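Local coordinates for protein 3-dehydroquinate dehydratase (Clostridium difficile, PDB 4H3D) that catalyses the cis-dehydration of 3-dehydroquinate to 3-dehydroshikimate through a lysine imine intermediate, the third step of the chorismate pathway, at residues B[173-179]-B[204-210]; B[86-91]-B[145-149]. All coordinates share one frame; numbering follows the deposited sequence.

Interaction 1: residues B[173-179]-B[204-210]. With SHL (5-hydroxy-6-methyl-4-oxo-4H-pyran-2-carboxylic acid), chain I.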
loop_
_atom_site.group_PDB
_atom_site.type_symbol
_atom_site.label_atom_id
_atom_site.label_comp_id
_atom_site.label_asym_id
_atom_site.label_seq_id
_atom_site.Cartn_x
_atom_site.Cartn_y
_atom_site.Cartn_z
ATOM N N PRO B 173 5.504 4.093 -21.150
ATOM C CA PRO B 173 6.093 5.234 -20.466
ATOM C C PRO B 173 6.406 4.887 -19.018
ATOM O O PRO B 173 5.593 4.232 -18.351
ATOM C CB PRO B 173 4.986 6.274 -20.503
ATOM C CG PRO B 173 4.156 5.929 -21.653
ATOM C CD PRO B 173 4.217 4.425 -21.768
ATOM N N LYS B 174 7.565 5.329 -18.525
ATOM C CA LYS B 174 7.959 5.046 -17.162
ATOM C C LYS B 174 8.520 6.277 -16.494
ATOM O O LYS B 174 9.373 6.966 -17.068
ATOM C CB LYS B 174 9.040 3.962 -17.124
ATOM C CG LYS B 174 9.619 3.703 -15.702
ATOM C CD LYS B 174 10.719 2.690 -15.726
ATOM C CE LYS B 174 11.271 2.463 -14.322
ATOM N NZ LYS B 174 12.416 1.499 -14.313
ATOM N N ILE B 175 8.058 6.552 -15.283
ATOM C CA ILE B 175 8.591 7.659 -14.515
ATOM C C ILE B 175 8.804 7.276 -13.077
ATOM O O ILE B 175 7.983 6.589 -12.462
ATOM C CB ILE B 175 7.760 8.986 -14.654
ATOM C CG1 ILE B 175 8.606 10.174 -14.185
ATOM C CG2 ILE B 175 6.438 8.924 -13.902
ATOM C CD1 ILE B 175 8.024 11.523 -14.536
ATOM N N ALA B 176 9.964 7.659 -12.566
ATOM C CA ALA B 176 10.339 7.409 -11.172
ATOM C C ALA B 176 10.760 8.752 -10.556
ATOM O O ALA B 176 11.631 9.445 -11.099
ATOM C CB ALA B 176 11.483 6.396 -11.092
ATOM N N VAL B 177 10.150 9.106 -9.431
ATOM C CA VAL B 177 10.399 10.394 -8.781
ATOM C C VAL B 177 10.702 10.213 -7.297
ATOM O O VAL B 177 10.393 9.173 -6.711
ATOM C CB VAL B 177 9.201 11.347 -8.968
ATOM C CG1 VAL B 177 8.981 11.618 -10.472
ATOM C CG2 VAL B 177 7.924 10.776 -8.324
ATOM N N MET B 178 11.310 11.229 -6.694
ATOM C CA MET B 178 11.714 11.156 -5.297
ATOM C C MET B 178 10.813 12.052 -4.437
ATOM O O MET B 178 10.758 13.267 -4.653
ATOM C CB MET B 178 13.173 11.607 -5.149
ATOM C CG MET B 178 13.741 11.485 -3.715
ATOM S SD MET B 178 13.849 9.742 -3.186
ATOM C CE MET B 178 15.119 9.098 -4.272
ATOM N N PRO B 179 10.116 11.466 -3.442
ATOM C CA PRO B 179 9.309 12.352 -2.613
ATOM C C PRO B 179 10.156 13.091 -1.593
ATOM O O PRO B 179 11.118 12.531 -1.085
ATOM C CB PRO B 179 8.369 11.387 -1.878
ATOM C CG PRO B 179 9.172 10.139 -1.725
ATOM C CD PRO B 179 10.052 10.060 -2.978
ATOM N N ILE B 204 1.188 2.318 -18.427
ATOM C CA ILE B 204 2.224 3.176 -17.903
ATOM C C ILE B 204 2.815 2.554 -16.657
ATOM O O ILE B 204 2.192 1.679 -16.018
ATOM C CB ILE B 204 1.706 4.596 -17.579
ATOM C CG1 ILE B 204 0.692 4.559 -16.426
ATOM C CG2 ILE B 204 1.069 5.240 -18.858
ATOM C CD1 ILE B 204 0.171 5.910 -16.009
ATOM N N ILE B 205 4.030 2.995 -16.338
ATOM C CA ILE B 205 4.799 2.529 -15.200
ATOM C C ILE B 205 5.218 3.742 -14.384
ATOM O O ILE B 205 5.862 4.653 -14.910
ATOM C CB ILE B 205 6.104 1.834 -15.670
ATOM C CG1 ILE B 205 5.801 0.691 -16.638
ATOM C CG2 ILE B 205 6.937 1.358 -14.465
ATOM C CD1 ILE B 205 7.066 0.239 -17.466
ATOM N N THR B 206 4.873 3.764 -13.099
ATOM C CA THR B 206 5.257 4.880 -12.236
ATOM C C THR B 206 5.647 4.406 -10.878
ATOM O O THR B 206 5.154 3.345 -10.405
ATOM C CB THR B 206 4.103 5.882 -12.007
ATOM O OG1 THR B 206 3.081 5.271 -11.191
ATOM C CG2 THR B 206 3.509 6.348 -13.360
ATOM N N MET B 207 6.531 5.159 -10.230
ATOM C CA MET B 207 6.920 4.870 -8.857
ATOM C C MET B 207 7.439 6.099 -8.146
ATOM O O MET B 207 7.939 7.043 -8.766
ATOM C CB MET B 207 7.983 3.774 -8.776
ATOM C CG MET B 207 9.358 4.212 -9.184
ATOM S SD MET B 207 10.544 2.859 -9.095
ATOM C CE MET B 207 9.839 1.710 -10.282
ATOM N N SER B 208 7.274 6.067 -6.831
ATOM C CA SER B 208 7.763 7.068 -5.921
ATOM C C SER B 208 8.807 6.274 -5.159
ATOM O O SER B 208 8.505 5.236 -4.570
ATOM C CB SER B 208 6.653 7.550 -4.971
ATOM O OG SER B 208 7.146 8.551 -4.120
ATOM N N MET B 209 10.038 6.741 -5.198
ATOM C CA MET B 209 11.157 6.045 -4.594
ATOM C C MET B 209 11.266 6.309 -3.077
ATOM O O MET B 209 10.458 7.041 -2.516
ATOM C CB MET B 209 12.448 6.455 -5.320
ATOM C CG MET B 209 12.457 6.074 -6.815
ATOM S SD MET B 209 13.997 6.528 -7.674
ATOM C CE MET B 209 13.888 8.306 -7.654
ATOM N N SER B 210 12.255 5.655 -2.438
ATOM C CA SER B 210 12.524 5.726 -0.988
ATOM C C SER B 210 11.472 4.944 -0.171
ATOM O O SER B 210 10.451 4.515 -0.712
ATOM C CB SER B 210 12.602 7.164 -0.477
ATOM O OG SER B 210 11.317 7.709 -0.237
HETATM O OAD SHL I . 12.746 -0.127 -8.363
HETATM C CAH SHL I . 13.362 0.969 -8.374
HETATM O OAA SHL I . 13.786 1.485 -7.309
HETATM C CAK SHL I . 13.579 1.626 -9.648
HETATM O OAG SHL I . 13.068 0.996 -10.832
HETATM C CAF SHL I . 13.435 1.512 -12.091
HETATM C CAL SHL I . 13.062 0.834 -13.204
HETATM C CAJ SHL I . 14.230 2.604 -12.107
HETATM O OAC SHL I . 14.621 3.108 -13.275
HETATM C CAI SHL I . 14.636 3.210 -10.951
HETATM C CAE SHL I . 14.314 2.736 -9.741
HETATM O OAB SHL I . 15.381 4.303 -11.006
#
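Ala176 and Met207 pack at the apolar centre of a beta-alpha-beta unit of the TIM barrel, CB of Ala176 lying 3.6 Å from CG of Met207 in one of its two modelled conformers. Strands 173-177 and 205-208 run parallel here, 4.7 Å apart at their axes and 3° from alignment. Lys174 shares the barrel-interior face, its CG 3.8 Å from CG2 of Ile205. Because CG stands anti to the backbone N (chi1 174°) and the chain continues extended, the amine reaches the bound group, where NZ of Lys174 is bonded covalently to the exocyclic carbon CAL of SHL. The approach of the Met207 sulfur to the pyranone ring of SHL is likewise tentative. Beyond the strand ends, the side chains of Met178 and Met209 cross at about a right angle, with their CE atoms 3.7 Å apart. On the helix-facing side, Ile175 CG2 touches Thr206 CG2 at 3.9 Å, while OG1 of Thr206 is hydrogen-bonded to OG1 of Thr192 on helix 182-199. Five backbone hydrogen bonds join the polar edges, Ile175 and Val177 each both giving and accepting one. The last is nearly straight: Met209 N donates to Val177 O at 2.9 Å, with 173° at the hydrogen.

Interaction 2: residues B[86-91]-B[145-149]. With SHL (5-hydroxy-6-methyl-4-oxo-4H-pyran-2-carboxylic acid), chain I; ACT (acetate ion), chain J.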
loop_
_atom_site.group_PDB
_atom_site.type_symbol
_atom_site.label_atom_id
_atom_site.label_comp_id
_atom_site.label_asym_id
_atom_site.label_seq_id
_atom_site.Cartn_x
_atom_site.Cartn_y
_atom_site.Cartn_z
ATOM N N ARG B 86 21.232 1.949 -17.783
ATOM C CA ARG B 86 20.858 3.139 -17.024
ATOM C C ARG B 86 22.054 4.078 -17.003
ATOM O O ARG B 86 23.128 3.707 -16.546
ATOM C CB ARG B 86 20.455 2.724 -15.595
ATOM C CG ARG B 86 19.964 3.851 -14.712
ATOM C CD ARG B 86 18.714 4.582 -15.273
ATOM N NE ARG B 86 17.518 3.740 -15.308
ATOM C CZ ARG B 86 16.815 3.429 -16.399
ATOM N NH1 ARG B 86 17.150 3.919 -17.595
ATOM N NH2 ARG B 86 15.737 2.662 -16.283
ATOM N N SER B 87 21.887 5.285 -17.533
ATOM C CA SER B 87 23.002 6.217 -17.606
ATOM C C SER B 87 23.311 6.836 -16.238
ATOM O O SER B 87 22.466 6.864 -15.326
ATOM C CB SER B 87 22.730 7.318 -18.652
ATOM O OG SER B 87 21.875 8.312 -18.122
ATOM N N VAL B 88 24.538 7.316 -16.108
ATOM C CA VAL B 88 25.019 7.926 -14.874
ATOM C C VAL B 88 24.121 9.053 -14.396
ATOM O O VAL B 88 23.832 9.152 -13.208
ATOM C CB VAL B 88 26.467 8.446 -15.040
ATOM C CG1 VAL B 88 26.888 9.305 -13.838
ATOM C CG2 VAL B 88 27.436 7.270 -15.250
ATOM N N VAL B 89 23.637 9.878 -15.318
ATOM C CA VAL B 89 22.815 11.018 -14.926
ATOM C C VAL B 89 21.493 10.579 -14.308
ATOM O O VAL B 89 20.882 11.335 -13.570
ATOM C CB VAL B 89 22.550 11.991 -16.105
ATOM C CG1 VAL B 89 23.855 12.368 -16.767
ATOM C CG2 VAL B 89 21.595 11.385 -17.110
ATOM N N GLU B 90 21.057 9.351 -14.594
ATOM C CA GLU B 90 19.814 8.854 -14.029
ATOM C C GLU B 90 20.020 7.674 -13.050
ATOM O O GLU B 90 19.155 6.837 -12.897
ATOM C CB GLU B 90 18.800 8.558 -15.159
ATOM C CG GLU B 90 18.473 9.863 -15.916
ATOM C CD GLU B 90 17.251 9.803 -16.797
ATOM O OE1 GLU B 90 16.245 9.152 -16.427
ATOM O OE2 GLU B 90 17.292 10.453 -17.865
ATOM N N GLY B 91 21.184 7.647 -12.396
ATOM C CA GLY B 91 21.481 6.674 -11.351
ATOM C C GLY B 91 22.401 5.521 -11.698
ATOM O O GLY B 91 22.695 4.677 -10.835
ATOM N N SER B 145 11.993 5.994 -20.315
ATOM C CA SER B 145 12.003 6.322 -18.903
ATOM C C SER B 145 12.555 7.694 -18.576
ATOM O O SER B 145 13.315 8.287 -19.348
ATOM C CB SER B 145 12.820 5.268 -18.137
ATOM O OG SER B 145 14.192 5.315 -18.503
ATOM N N ASN B 146 12.160 8.185 -17.410
ATOM C CA ASN B 146 12.655 9.452 -16.863
ATOM C C ASN B 146 12.702 9.341 -15.345
ATOM O O ASN B 146 11.815 8.730 -14.720
ATOM C CB ASN B 146 11.767 10.607 -17.301
ATOM C CG ASN B 146 12.233 11.960 -16.770
ATOM O OD1 ASN B 146 11.487 12.634 -16.058
ATOM N ND2 ASN B 146 13.458 12.345 -17.086
ATOM N N HIS B 147 13.733 9.928 -14.751
ATOM C CA HIS B 147 13.927 9.890 -13.305
ATOM C C HIS B 147 14.227 11.257 -12.712
ATOM O O HIS B 147 14.845 12.111 -13.361
ATOM C CB HIS B 147 15.115 9.005 -12.979
ATOM C CG HIS B 147 15.017 7.640 -13.567
ATOM N ND1 HIS B 147 15.292 7.385 -14.892
ATOM C CD2 HIS B 147 14.689 6.450 -13.012
ATOM C CE1 HIS B 147 15.119 6.097 -15.133
ATOM N NE2 HIS B 147 14.757 5.508 -14.006
ATOM N N ASP B 148 13.750 11.475 -11.494
ATOM C CA ASP B 148 14.128 12.639 -10.752
ATOM C C ASP B 148 14.460 12.114 -9.376
ATOM O O ASP B 148 13.581 11.574 -8.671
ATOM C CB ASP B 148 13.034 13.694 -10.721
ATOM C CG ASP B 148 13.526 15.028 -10.165
ATOM O OD1 ASP B 148 14.362 15.040 -9.220
ATOM O OD2 ASP B 148 13.071 16.074 -10.680
ATOM N N PHE B 149 15.731 12.218 -9.006
ATOM C CA PHE B 149 16.185 11.740 -7.692
ATOM C C PHE B 149 16.132 12.764 -6.568
ATOM O O PHE B 149 16.468 12.443 -5.436
ATOM C CB PHE B 149 17.598 11.173 -7.800
ATOM C CG PHE B 149 17.640 9.894 -8.500
ATOM C CD1 PHE B 149 17.765 9.855 -9.871
ATOM C CD2 PHE B 149 17.506 8.705 -7.793
ATOM C CE1 PHE B 149 17.779 8.637 -10.538
ATOM C CE2 PHE B 149 17.508 7.490 -8.449
ATOM C CZ PHE B 149 17.642 7.453 -9.822
HETATM O OAD SHL I . 12.746 -0.127 -8.363
HETATM C CAH SHL I . 13.362 0.969 -8.374
HETATM O OAA SHL I . 13.786 1.485 -7.309
HETATM C CAK SHL I . 13.579 1.626 -9.648
HETATM O OAG SHL I . 13.068 0.996 -10.832
HETATM C CAF SHL I . 13.435 1.512 -12.091
HETATM C CAL SHL I . 13.062 0.834 -13.204
HETATM C CAJ SHL I . 14.230 2.604 -12.107
HETATM O OAC SHL I . 14.621 3.108 -13.275
HETATM C CAI SHL I . 14.636 3.210 -10.951
HETATM C CAE SHL I . 14.314 2.736 -9.741
HETATM O OAB SHL I . 15.381 4.303 -11.006
HETATM C C ACT J . 18.550 14.338 -10.320
HETATM O O ACT J . 17.695 13.444 -10.590
HETATM O OXT ACT J . 18.094 15.481 -10.097
HETATM C CH3 ACT J . 20.024 14.065 -10.250
HETATM O O HOH W 1 15.142 10.403 -18.981
#
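Glu90 and His147 bring their CA atoms to 6.0 Å where the loop after strand 81-84 comes up against the end of strand 141-148, and no backbone-to-backbone hydrogen bond joins the two segments. The side chains do the work, and they show how a histidine can be held through one nitrogen while the other is presented to a ligand. His147 ND1 donates to Glu90 OE1 across a short 2.5 Å bond, which uses the anti lone pair of the carboxylate and lies only 6° out of the imidazole plane. The carboxylate plane is turned 68° to the ring and meets it at the edge; the bond limits rotation about the CB-CG bond of His147. Glu90 OE2 takes an unusually short hydrogen bond, of doubtful exact length, from a water that also donates to Ser145 O, 2.8 Å from the water oxygen, and accepts from Asn146 ND2; Asn146 OD1 is hydrogen-bonded to Arg161. At the far edge, His147 NE2 and SHL OAC share a hydrogen bond of 2.5 Å. Arg86, bent at chi2 and chi3, folds its guanidinium back so that His147 CE1 sits 3.3 Å above one face, over its centre, with the two planes 50° apart. From there Arg86 NH2 donates to SHL OAC at 3.2 Å, and salt bridges to Asp118 and Glu120 hold the guanidinium. Farther along, Phe149 turns its ring edge to the loop, CE1 lying 3.3 Å from Glu90 O. Proton donor/acceptor His147, its second-shell partner Glu90 and substrate-binding Arg86 thus belong to a type I dehydroquinase active site, at the TIM barrel's C-terminal mouth.

In the fold
Interactions 1 and 2 share one barrel wall through neighbouring strands 141-148 and 172-177, their centres 11 Å apart; loop 86-91 packs at the mouth end of 141-148. Ala176 stitches them together through two probable hydrogen bonds, from its N to Asn146 O and from Asp148 N to its O, both 3.0 Å. Around the mouth, Met209 CE also packs 3.4 Å from Asp148 O. The functional logic is a division of labour over one ligand: interaction 1 supplies the Schiff-base lysine, interaction 2 the proton donor/acceptor histidine and an arginine of the substrate site. They reach substituents on adjacent carbons of the SHL ring, while Arg217 and Gln240 hydrogen-bond the ligand from other parts of the barrel.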